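Catalase (Exiguobacterium oxidotolerans, PDB 2J2M) catalyses the breakdown of hydrogen peroxide to water and oxygen, using a bound haem whose iron lies at the end of a deep channel. Local coordinates at residues H199-V204 with G318-G323. Residues are numbered along the deposited sequence; the frame is centred on the assembly and turned at random.
Sequences HSFKWV and GVLVPG. With HEM (protoporphyrin IX containing Fe), chain E.
Val204, in strand 201-204, meets Gly323 at the end of the loop 318-323; residues 201-204 and 320-323 run 36° apart end to end, with the CA atoms of Val204 and Gly323 4.9 Å apart. One hydrogen bond joins them. Val204 N donates it to Gly323 O at 3.0 Å, nearly straight at 163°. The same oxygen takes a CA-H...O contact from Trp203 CA at 3.3 Å, and Thr76 OG1 also hydrogen-bonds to it. Gly323 CA in turn approaches Val204 O at 3.6 Å. Gly323 has a positive phi. A side chain at its backbone angles would press on the carbonyl O of Pro322, so glycine fits here.

Farther back along the strand the contact is apolar. Phe201 and Leu320 both point toward the opposite segment, and the methyl Leu320 CD1 reaches the ring at Phe201 CD1, 4.4 Å away and at an oblique angle. Trp203 holds its CG beside the backbone N (chi1 -79°), which brings CG and CD1 of the indole to about 4.1 Å from Gly323 O.

His199 belongs to the haem pocket and touches the haem, not the loop. Its NE2 lies 3.5 Å from CAB of a haem vinyl group, and Asp329 hydrogen-bonds its ND1. Replacing this imidazole by an alanine side chain is likely to leave the vinyl without its neighbour and the Asp329 carboxylate without its hydrogen-bond partner.

Strand 201-204 also pairs with strand 324-326, which begins just after Gly323. The bond at Val204 therefore lies where the loop enters this antiparallel pairing. With a single direct hydrogen bond and one light apolar touch, the two segments are joined mainly by backbone at the Gly323 end.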
loop_
_atom_site.group_PDB
_atom_site.type_symbol
_atom_site.label_atom_id
_atom_site.label_comp_id
_atom_site.label_asym_id
_atom_site.label_seq_id
_atom_site.Cartn_x
_atom_site.Cartn_y
_atom_site.Cartn_z
ATOM N N HIS A 199 -5.188 11.122 -30.900
ATOM C CA HIS A 199 -5.608 9.877 -31.554
ATOM C C HIS A 199 -6.957 10.017 -32.263
ATOM O O HIS A 199 -7.777 10.862 -31.895
ATOM C CB HIS A 199 -5.766 8.741 -30.539
ATOM C CG HIS A 199 -4.688 8.681 -29.502
ATOM N ND1 HIS A 199 -3.394 8.287 -29.788
ATOM C CD2 HIS A 199 -4.718 8.943 -28.174
ATOM C CE1 HIS A 199 -2.672 8.316 -28.681
ATOM N NE2 HIS A 199 -3.450 8.721 -27.688
ATOM N N SER A 200 -7.175 9.165 -33.268
ATOM C CA SER A 200 -8.495 8.890 -33.768
ATOM C C SER A 200 -9.143 7.943 -32.768
ATOM O O SER A 200 -8.458 7.138 -32.109
ATOM C CB SER A 200 -8.444 8.219 -35.135
ATOM O OG SER A 200 -7.675 7.010 -35.088
ATOM N N PHE A 201 -10.461 8.074 -32.645
ATOM C CA PHE A 201 -11.301 7.090 -31.972
ATOM C C PHE A 201 -12.333 6.597 -32.967
ATOM O O PHE A 201 -12.331 7.015 -34.159
ATOM C CB PHE A 201 -11.987 7.712 -30.749
ATOM C CG PHE A 201 -11.052 7.979 -29.614
ATOM C CD1 PHE A 201 -10.968 7.104 -28.552
ATOM C CD2 PHE A 201 -10.207 9.084 -29.630
ATOM C CE1 PHE A 201 -10.077 7.333 -27.505
ATOM C CE2 PHE A 201 -9.317 9.305 -28.586
ATOM C CZ PHE A 201 -9.265 8.419 -27.531
ATOM N N LYS A 202 -13.194 5.688 -32.504
ATOM C CA LYS A 202 -14.302 5.208 -33.319
ATOM C C LYS A 202 -15.618 5.652 -32.698
ATOM O O LYS A 202 -15.835 5.511 -31.485
ATOM C CB LYS A 202 -14.275 3.682 -33.435
ATOM C CG LYS A 202 -13.177 3.139 -34.347
ATOM C CD LYS A 202 -13.026 1.623 -34.202
ATOM C CE LYS A 202 -12.278 1.054 -35.418
ATOM N NZ LYS A 202 -12.216 -0.429 -35.504
ATOM N N TRP A 203 -16.494 6.201 -33.531
ATOM C CA TRP A 203 -17.863 6.450 -33.131
ATOM C C TRP A 203 -18.732 5.563 -34.009
ATOM O O TRP A 203 -18.533 5.489 -35.238
ATOM C CB TRP A 203 -18.206 7.911 -33.339
ATOM C CG TRP A 203 -17.695 8.856 -32.267
ATOM C CD1 TRP A 203 -16.843 8.566 -31.228
ATOM C CD2 TRP A 203 -17.993 10.256 -32.160
ATOM N NE1 TRP A 203 -16.611 9.688 -30.477
ATOM C CE2 TRP A 203 -17.305 10.741 -31.021
ATOM C CE3 TRP A 203 -18.804 11.139 -32.896
ATOM C CZ2 TRP A 203 -17.400 12.085 -30.599
ATOM C CZ3 TRP A 203 -18.875 12.467 -32.495
ATOM C CH2 TRP A 203 -18.175 12.932 -31.359
ATOM N N VAL A 204 -19.662 4.862 -33.366
ATOM C CA VAL A 204 -20.573 3.935 -34.007
ATOM C C VAL A 204 -21.978 4.494 -33.784
ATOM O O VAL A 204 -22.308 4.879 -32.649
ATOM C CB VAL A 204 -20.489 2.552 -33.332
ATOM C CG1 VAL A 204 -21.367 1.534 -34.047
ATOM C CG2 VAL A 204 -19.031 2.059 -33.256
ATOM N N GLY A 318 -9.694 5.371 -22.715
ATOM C CA GLY A 318 -10.475 4.226 -23.109
ATOM C C GLY A 318 -11.612 3.995 -22.148
ATOM O O GLY A 318 -12.194 2.910 -22.151
ATOM N N VAL A 319 -11.899 4.985 -21.295
ATOM C CA VAL A 319 -13.149 5.022 -20.533
ATOM C C VAL A 319 -14.189 5.756 -21.411
ATOM O O VAL A 319 -14.274 6.987 -21.440
ATOM C CB VAL A 319 -12.947 5.607 -19.099
ATOM C CG1 VAL A 319 -14.286 6.005 -18.430
ATOM C CG2 VAL A 319 -12.243 4.588 -18.234
ATOM N N LEU A 320 -14.955 4.961 -22.157
ATOM C CA LEU A 320 -15.853 5.492 -23.193
ATOM C C LEU A 320 -17.275 5.058 -22.947
ATOM O O LEU A 320 -17.487 4.046 -22.305
ATOM C CB LEU A 320 -15.412 4.993 -24.571
ATOM C CG LEU A 320 -13.982 5.330 -24.999
ATOM C CD1 LEU A 320 -13.693 4.593 -26.265
ATOM C CD2 LEU A 320 -13.860 6.811 -25.214
ATOM N N VAL A 321 -18.240 5.808 -23.465
ATOM C CA VAL A 321 -19.647 5.444 -23.323
ATOM C C VAL A 321 -20.134 4.689 -24.567
ATOM O O VAL A 321 -19.471 4.727 -25.590
ATOM C CB VAL A 321 -20.557 6.668 -23.026
ATOM C CG1 VAL A 321 -20.453 7.088 -21.543
ATOM C CG2 VAL A 321 -20.280 7.836 -24.004
ATOM N N PRO A 322 -21.275 3.968 -24.476
ATOM C CA PRO A 322 -21.679 3.228 -25.689
ATOM C C PRO A 322 -21.844 4.206 -26.846
ATOM O O PRO A 322 -22.348 5.326 -26.645
ATOM C CB PRO A 322 -23.024 2.578 -25.283
ATOM C CG PRO A 322 -22.955 2.461 -23.738
ATOM C CD PRO A 322 -22.199 3.746 -23.336
ATOM N N GLY A 323 -21.390 3.817 -28.036
ATOM C CA GLY A 323 -21.390 4.705 -29.186
ATOM C C GLY A 323 -19.961 5.122 -29.482
ATOM O O GLY A 323 -19.683 5.770 -30.494
HETATM C CHA HEM E . -1.297 11.093 -17.569
HETATM C CHB HEM E . -2.035 12.917 -22.036
HETATM C CHC HEM E . 0.401 9.192 -23.896
HETATM C CHD HEM E . 0.539 7.047 -19.579
HETATM C C1A HEM E . -1.753 11.896 -18.611
HETATM C C2A HEM E . -2.599 13.084 -18.507
HETATM C C3A HEM E . -2.799 13.586 -19.749
HETATM C C4A HEM E . -2.087 12.743 -20.674
HETATM C CMA HEM E . -3.626 14.827 -20.165
HETATM C CAA HEM E . -3.138 13.649 -17.167
HETATM C CBA HEM E . -4.524 13.115 -16.799
HETATM C CGA HEM E . -4.925 13.806 -15.514
HETATM O O1A HEM E . -5.015 13.137 -14.451
HETATM O O2A HEM E . -5.131 15.050 -15.551
HETATM C C1B HEM E . -1.500 12.042 -22.943
HETATM C C2B HEM E . -1.668 12.076 -24.387
HETATM C C3B HEM E . -0.983 11.042 -24.876
HETATM C C4B HEM E . -0.374 10.331 -23.779
HETATM C CMB HEM E . -2.522 13.087 -25.204
HETATM C CAB HEM E . -0.877 10.602 -26.346
HETATM C CBB HEM E . -0.715 11.480 -27.330
HETATM C C1C HEM E . 0.581 8.230 -22.938
HETATM C C2C HEM E . 1.043 6.871 -23.139
HETATM C C3C HEM E . 1.062 6.291 -21.922
HETATM C C4C HEM E . 0.629 7.262 -20.932
HETATM C CMC HEM E . 1.401 6.201 -24.499
HETATM C CAC HEM E . 1.499 4.850 -21.564
HETATM C CBC HEM E . 0.705 3.798 -21.796
HETATM C C1D HEM E . 0.098 7.920 -18.610
HETATM C C2D HEM E . 0.043 7.625 -17.192
HETATM C C3D HEM E . -0.545 8.887 -16.563
HETATM C C4D HEM E . -0.780 9.817 -17.663
HETATM C CMD HEM E . 0.444 6.286 -16.486
HETATM C CAD HEM E . -0.844 9.133 -15.073
HETATM C CBD HEM E . -2.357 9.001 -14.885
HETATM C CGD HEM E . -2.753 8.902 -13.424
HETATM O O1D HEM E . -1.888 8.728 -12.503
HETATM O O2D HEM E . -3.975 8.979 -13.178
HETATM N NA HEM E . -1.475 11.729 -19.956
HETATM N NB HEM E . -0.702 10.970 -22.606
HETATM N NC HEM E . 0.336 8.426 -21.589
HETATM N ND HEM E . -0.397 9.195 -18.837
HETATM FE FE HEM E . -0.823 9.935 -20.755
#